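Long-range contacts in putative adenosine kinase (PDB 3VAS), which probably phosphorylates adenosine to AMP as a ribokinase-family (pfkB) enzyme and binds adenosine in its pocket: residues Glu134-Gly139 with Leu156-Asp161; Pro33-Ile38 with Gly113-Asn118. All coordinates share one frame; numbering follows the deposited sequence.

Interaction 1 (Glu134-Gly139 with Leu156-Asp161); sequences EPLMTG and LGAACD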
loop_
_atom_site.group_PDB
_atom_site.type_symbol
_atom_site.label_atom_id
_atom_site.label_comp_id
_atom_site.label_asym_id
_atom_site.label_seq_id
_atom_site.Cartn_x
_atom_site.Cartn_y
_atom_site.Cartn_z
ATOM N N GLU A 134 -12.916 -0.555 -23.216
ATOM C CA GLU A 134 -14.089 -1.352 -22.879
ATOM C C GLU A 134 -14.005 -2.694 -23.608
ATOM O O GLU A 134 -13.467 -2.765 -24.709
ATOM C CB GLU A 134 -15.376 -0.597 -23.245
ATOM C CG GLU A 134 -15.437 0.826 -22.683
ATOM C CD GLU A 134 -16.817 1.469 -22.812
ATOM O OE1 GLU A 134 -16.893 2.656 -23.202
ATOM O OE2 GLU A 134 -17.826 0.794 -22.510
ATOM N N PRO A 135 -14.544 -3.763 -23.004
ATOM C CA PRO A 135 -15.310 -3.780 -21.758
ATOM C C PRO A 135 -14.511 -4.243 -20.536
ATOM O O PRO A 135 -15.084 -4.897 -19.665
ATOM C CB PRO A 135 -16.388 -4.814 -22.067
ATOM C CG PRO A 135 -15.653 -5.834 -22.893
ATOM C CD PRO A 135 -14.580 -5.080 -23.666
ATOM N N LEU A 136 -13.224 -3.921 -20.462
ATOM C CA LEU A 136 -12.443 -4.283 -19.281
ATOM C C LEU A 136 -12.877 -3.421 -18.089
ATOM O O LEU A 136 -12.798 -2.194 -18.137
ATOM C CB LEU A 136 -10.943 -4.148 -19.550
ATOM C CG LEU A 136 -9.996 -4.637 -18.445
ATOM C CD1 LEU A 136 -10.326 -6.066 -18.033
ATOM C CD2 LEU A 136 -8.541 -4.534 -18.890
ATOM N N MET A 137 -13.351 -4.072 -17.029
ATOM C CA MET A 137 -13.943 -3.373 -15.891
ATOM C C MET A 137 -12.940 -3.041 -14.793
ATOM O O MET A 137 -11.917 -3.712 -14.643
ATOM C CB MET A 137 -15.110 -4.181 -15.310
ATOM C CG MET A 137 -16.269 -4.426 -16.299
ATOM S SD MET A 137 -17.205 -2.950 -16.761
ATOM C CE MET A 137 -16.343 -2.359 -18.219
ATOM N N THR A 138 -13.244 -1.989 -14.038
ATOM C CA THR A 138 -12.430 -1.588 -12.902
ATOM C C THR A 138 -12.205 -2.786 -11.980
ATOM O O THR A 138 -13.132 -3.550 -11.712
ATOM C CB THR A 138 -13.107 -0.447 -12.115
ATOM O OG1 THR A 138 -13.206 0.716 -12.949
ATOM C CG2 THR A 138 -12.311 -0.104 -10.862
ATOM N N GLY A 139 -10.970 -2.958 -11.520
ATOM C CA GLY A 139 -10.637 -4.062 -10.639
ATOM C C GLY A 139 -11.416 -4.036 -9.334
ATOM O O GLY A 139 -11.956 -3.002 -8.937
ATOM N N LEU A 156 -7.679 -7.896 -10.532
ATOM C CA LEU A 156 -7.039 -6.639 -10.904
ATOM C C LEU A 156 -7.767 -5.885 -12.013
ATOM O O LEU A 156 -7.810 -4.653 -11.995
ATOM C CB LEU A 156 -5.576 -6.872 -11.279
ATOM C CG LEU A 156 -4.663 -7.143 -10.077
ATOM C CD1 LEU A 156 -3.252 -7.507 -10.526
ATOM C CD2 LEU A 156 -4.638 -5.935 -9.158
ATOM N N GLY A 157 -8.333 -6.623 -12.967
ATOM C CA GLY A 157 -9.124 -6.036 -14.038
ATOM C C GLY A 157 -8.428 -4.904 -14.773
ATOM O O GLY A 157 -7.303 -5.060 -15.253
ATOM N N ALA A 158 -9.088 -3.751 -14.826
ATOM C CA ALA A 158 -8.578 -2.596 -15.565
ATOM C C ALA A 158 -7.190 -2.130 -15.116
ATOM O O ALA A 158 -6.424 -1.603 -15.925
ATOM C CB ALA A 158 -9.569 -1.447 -15.489
ATOM N N ALA A 159 -6.872 -2.333 -13.837
ATOM C CA ALA A 159 -5.590 -1.914 -13.270
ATOM C C ALA A 159 -4.365 -2.490 -13.989
ATOM O O ALA A 159 -3.290 -1.891 -13.957
ATOM C CB ALA A 159 -5.534 -2.241 -11.777
ATOM N N CYS A 160 -4.529 -3.645 -14.633
ATOM C CA CYS A 160 -3.447 -4.272 -15.393
ATOM C C CYS A 160 -3.027 -3.458 -16.608
ATOM O O CYS A 160 -1.869 -3.515 -17.029
ATOM C CB CYS A 160 -3.850 -5.671 -15.863
ATOM S SG CYS A 160 -4.020 -6.873 -14.539
ATOM N N ASP A 161 -3.970 -2.710 -17.172
ATOM C CA ASP A 161 -3.727 -1.970 -18.407
ATOM C C ASP A 161 -2.904 -0.700 -18.213
ATOM O O ASP A 161 -2.612 0.002 -19.182
ATOM C CB ASP A 161 -5.048 -1.644 -19.112
ATOM C CG ASP A 161 -5.524 -2.772 -20.012
ATOM O OD1 ASP A 161 -5.100 -3.929 -19.804
ATOM O OD2 ASP A 161 -6.325 -2.501 -20.931
#
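The backbones of Met137-Gly139 and Leu156-Ala158 run antiparallel, and Ala158 N donates a hydrogen bond of 2.8 Å to Met137 O. The bond is bent, with an N-H...O angle of 142°, and the donor lies 31° from the plane of the carbonyl. Close by, Gly139 CA comes within 3.2 Å of Leu156 O in a CA-H...O contact, an approach that the absence of a side chain at Gly139 permits, since a CB there would point toward the other segment. Gly157, with its positive phi, takes the i+1 position of a type II' turn from Leu156 to Ala159, and this turn leads the chain out of the strand into the 3-10 segment 158-161. The contact lies at the open end of the beta hairpin of this ribokinase-family enzyme, where strand 138-145 begins and strand 150-157 ends; Leu156 belongs to the pocket and touches the bound adenosine. Leu136 carries most of the side-chain packing. Its CG, set anti to the backbone N (chi1 -174°), is 3.8 Å from Ala158 CA, while CD1 rests on the peptide between Gly157 and Ala158. The other branch, CD2, meets the carboxylate of Asp161, which arrives from the opposite direction and places OD1 and OD2 each 3.6 Å from that methyl. On the neighbouring residue, Thr138, CB points away from the turn, and OG1 hydrogen-bonds to Asp110 and Gly108 N.

Interaction 2 (Pro33-Ile38 with Gly113-Asn118); sequences PLLDII and GKYIKN. With ADN (adenosine), chain C.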
loop_
_atom_site.group_PDB
_atom_site.type_symbol
_atom_site.label_atom_id
_atom_site.label_comp_id
_atom_site.label_asym_id
_atom_site.label_seq_id
_atom_site.Cartn_x
_atom_site.Cartn_y
_atom_site.Cartn_z
ATOM N N PRO A 33 -6.049 1.107 -8.702
ATOM C CA PRO A 33 -7.257 1.595 -8.028
ATOM C C PRO A 33 -8.337 0.529 -8.091
ATOM O O PRO A 33 -8.717 0.094 -9.181
ATOM C CB PRO A 33 -7.638 2.839 -8.836
ATOM C CG PRO A 33 -7.058 2.614 -10.185
ATOM C CD PRO A 33 -5.873 1.691 -10.043
ATOM N N LEU A 34 -8.805 0.093 -6.928
ATOM C CA LEU A 34 -9.703 -1.053 -6.858
ATOM C C LEU A 34 -10.926 -0.759 -6.004
ATOM O O LEU A 34 -10.881 0.062 -5.086
ATOM C CB LEU A 34 -8.965 -2.267 -6.282
ATOM C CG LEU A 34 -7.658 -2.701 -6.952
ATOM C CD1 LEU A 34 -6.912 -3.701 -6.070
ATOM C CD2 LEU A 34 -7.929 -3.297 -8.334
ATOM N N LEU A 35 -12.026 -1.436 -6.307
ATOM C CA LEU A 35 -13.203 -1.348 -5.461
ATOM C C LEU A 35 -13.178 -2.491 -4.452
ATOM O O LEU A 35 -13.092 -3.661 -4.832
ATOM C CB LEU A 35 -14.476 -1.412 -6.303
ATOM C CG LEU A 35 -15.780 -1.263 -5.520
ATOM C CD1 LEU A 35 -15.985 0.184 -5.097
ATOM C CD2 LEU A 35 -16.961 -1.766 -6.327
ATOM N N ASP A 36 -13.234 -2.155 -3.168
ATOM C CA ASP A 36 -13.363 -3.169 -2.124
ATOM C C ASP A 36 -14.819 -3.591 -1.957
ATOM O O ASP A 36 -15.718 -2.755 -1.857
ATOM C CB ASP A 36 -12.810 -2.667 -0.787
ATOM C CG ASP A 36 -11.289 -2.583 -0.775
ATOM O OD1 ASP A 36 -10.654 -3.056 -1.746
ATOM O OD2 ASP A 36 -10.728 -2.055 0.216
ATOM N N ILE A 37 -15.049 -4.898 -1.939
ATOM C CA ILE A 37 -16.377 -5.424 -1.679
ATOM C C ILE A 37 -16.340 -6.222 -0.379
ATOM O O ILE A 37 -15.917 -7.375 -0.356
ATOM C CB ILE A 37 -16.874 -6.290 -2.843
ATOM C CG1 ILE A 37 -16.708 -5.534 -4.164
ATOM C CG2 ILE A 37 -18.325 -6.713 -2.619
ATOM C CD1 ILE A 37 -17.242 -6.286 -5.370
ATOM N N ILE A 38 -16.781 -5.586 0.702
ATOM C CA ILE A 38 -16.636 -6.138 2.040
ATOM C C ILE A 38 -17.882 -6.893 2.476
ATOM O O ILE A 38 -18.980 -6.334 2.523
ATOM C CB ILE A 38 -16.322 -5.026 3.056
ATOM C CG1 ILE A 38 -15.156 -4.171 2.545
ATOM C CG2 ILE A 38 -16.018 -5.619 4.428
ATOM C CD1 ILE A 38 -14.883 -2.947 3.386
ATOM N N GLY A 113 -15.384 2.834 -11.594
ATOM C CA GLY A 113 -14.234 3.673 -11.874
ATOM C C GLY A 113 -14.546 5.134 -11.620
ATOM O O GLY A 113 -13.738 5.864 -11.043
ATOM N N LYS A 114 -15.732 5.562 -12.048
ATOM C CA LYS A 114 -16.135 6.945 -11.853
ATOM C C LYS A 114 -16.309 7.270 -10.367
ATOM O O LYS A 114 -15.940 8.351 -9.918
ATOM C CB LYS A 114 -17.403 7.281 -12.649
ATOM C CG LYS A 114 -17.741 8.768 -12.615
ATOM C CD LYS A 114 -18.789 9.161 -13.640
ATOM C CE LYS A 114 -18.934 10.674 -13.678
ATOM N NZ LYS A 114 -19.904 11.138 -14.701
ATOM N N TYR A 115 -16.859 6.330 -9.606
ATOM C CA TYR A 115 -16.978 6.510 -8.162
ATOM C C TYR A 115 -15.602 6.688 -7.510
ATOM O O TYR A 115 -15.407 7.584 -6.684
ATOM C CB TYR A 115 -17.736 5.342 -7.519
ATOM C CG TYR A 115 -17.369 5.119 -6.069
ATOM C CD1 TYR A 115 -17.747 6.024 -5.084
ATOM C CD2 TYR A 115 -16.630 4.011 -5.689
ATOM C CE1 TYR A 115 -17.397 5.823 -3.757
ATOM C CE2 TYR A 115 -16.277 3.802 -4.373
ATOM C CZ TYR A 115 -16.660 4.707 -3.409
ATOM O OH TYR A 115 -16.301 4.485 -2.097
ATOM N N ILE A 116 -14.650 5.837 -7.887
ATOM C CA ILE A 116 -13.292 5.955 -7.368
ATOM C C ILE A 116 -12.676 7.317 -7.722
ATOM O O ILE A 116 -12.068 7.973 -6.869
ATOM C CB ILE A 116 -12.385 4.782 -7.834
ATOM C CG1 ILE A 116 -12.856 3.468 -7.206
ATOM C CG2 ILE A 116 -10.937 5.042 -7.453
ATOM C CD1 ILE A 116 -12.223 2.224 -7.805
ATOM N N LYS A 117 -12.860 7.755 -8.966
ATOM C CA LYS A 117 -12.351 9.065 -9.381
ATOM C C LYS A 117 -12.982 10.215 -8.593
ATOM O O LYS A 117 -12.284 11.137 -8.171
ATOM C CB LYS A 117 -12.538 9.294 -10.884
ATOM C CG LYS A 117 -11.898 10.590 -11.384
ATOM C CD LYS A 117 -12.370 10.968 -12.789
ATOM C CE LYS A 117 -11.957 9.928 -13.818
ATOM N NZ LYS A 117 -12.439 10.263 -15.195
ATOM N N ASN A 118 -14.298 10.165 -8.400
ATOM C CA ASN A 118 -14.992 11.207 -7.640
ATOM C C ASN A 118 -14.561 11.244 -6.177
ATOM O O ASN A 118 -14.547 12.301 -5.552
ATOM C CB ASN A 118 -16.511 11.041 -7.725
ATOM C CG ASN A 118 -17.053 11.297 -9.120
ATOM O OD1 ASN A 118 -16.394 11.918 -9.957
ATOM N ND2 ASN A 118 -18.266 10.826 -9.372
HETATM O "O5'" ADN C . -4.384 -3.060 2.550
HETATM C "C5'" ADN C . -5.746 -3.347 2.239
HETATM C "C4'" ADN C . -6.098 -2.895 0.843
HETATM O "O4'" ADN C . -5.322 -3.632 -0.115
HETATM C "C3'" ADN C . -7.559 -3.076 0.416
HETATM O "O3'" ADN C . -8.205 -1.802 0.369
HETATM C "C2'" ADN C . -7.469 -3.655 -1.014
HETATM O "O2'" ADN C . -8.253 -2.978 -1.973
HETATM C "C1'" ADN C . -5.980 -3.544 -1.343
HETATM N N9 ADN C . -5.477 -4.581 -2.243
HETATM C C8 ADN C . -5.724 -5.876 -2.180
HETATM N N7 ADN C . -5.031 -6.513 -3.312
HETATM C C5 ADN C . -4.362 -5.492 -4.052
HETATM C C6 ADN C . -3.574 -5.534 -5.199
HETATM N N6 ADN C . -3.319 -6.792 -5.848
HETATM N N1 ADN C . -3.045 -4.358 -5.714
HETATM C C2 ADN C . -3.286 -3.156 -5.098
HETATM N N3 ADN C . -4.058 -3.114 -3.967
HETATM C C4 ADN C . -4.601 -4.318 -3.452
#
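Leu35 and Tyr115 meet with their side chains crossing at about a right angle, the leucine methyl CD1 lying 3.7 Å from Tyr115 CE2 and approaching the ring obliquely. They join strand 34-38 to helix 113-118 in the alpha/beta fold of the ribokinase family, where the helix packs across the strand at 101° with the two axes 8.9 Å apart. Leu35 has CG anti to its own N (chi1 -177°), which brings the end of its side chain nearer the helix than the direction of its CB alone would suggest. The tyrosine ring is held at its far end, where its OH is hydrogen-bonded to the backbone N of Ala80. Ile116 points its CB at the strand and splits its two branches: CD1 ends 3.7 Å from Leu34 C, against the backbone, whereas CG2 lies 4.2 Å from Pro33 CB. Pro33 also packs on Tyr103 and Ile107 of strand 101-107 and on Phe129 of strand 126-131. No hydrogen bond links strand to helix in this apolar interface. Leu34 points away from the helix and sets CD1 3.5 Å from C4 of the adenosine base. Asp36 grips the ribose with both carboxylate oxygens: adenosine O3' donates to OD2 at 2.5 Å, and O2' donates to OD1 at 2.4 Å, a length short enough to be doubtful in detail.

In the fold
From the N terminus, strand 27-40 comes first, and interaction 2 closes a loop of 74 residues when helix 111-122 returns to pack on it. Interaction 1 opens only after that loop has closed and spans 16 residues, mostly the hairpin of strands 138-145 and 150-157; the two are thus in series, neither nested nor crossed. In space they adjoin, with centres about 12 Å apart, because strand 138-145 runs parallel beside strand 27-40. Gly139 O lies 3.1 Å from Leu35 N, a probable hydrogen bond, and Thr138 CG2 packs on Ile116 CD1. Together they tie hairpin, helix and adenosine-binding strand into one region.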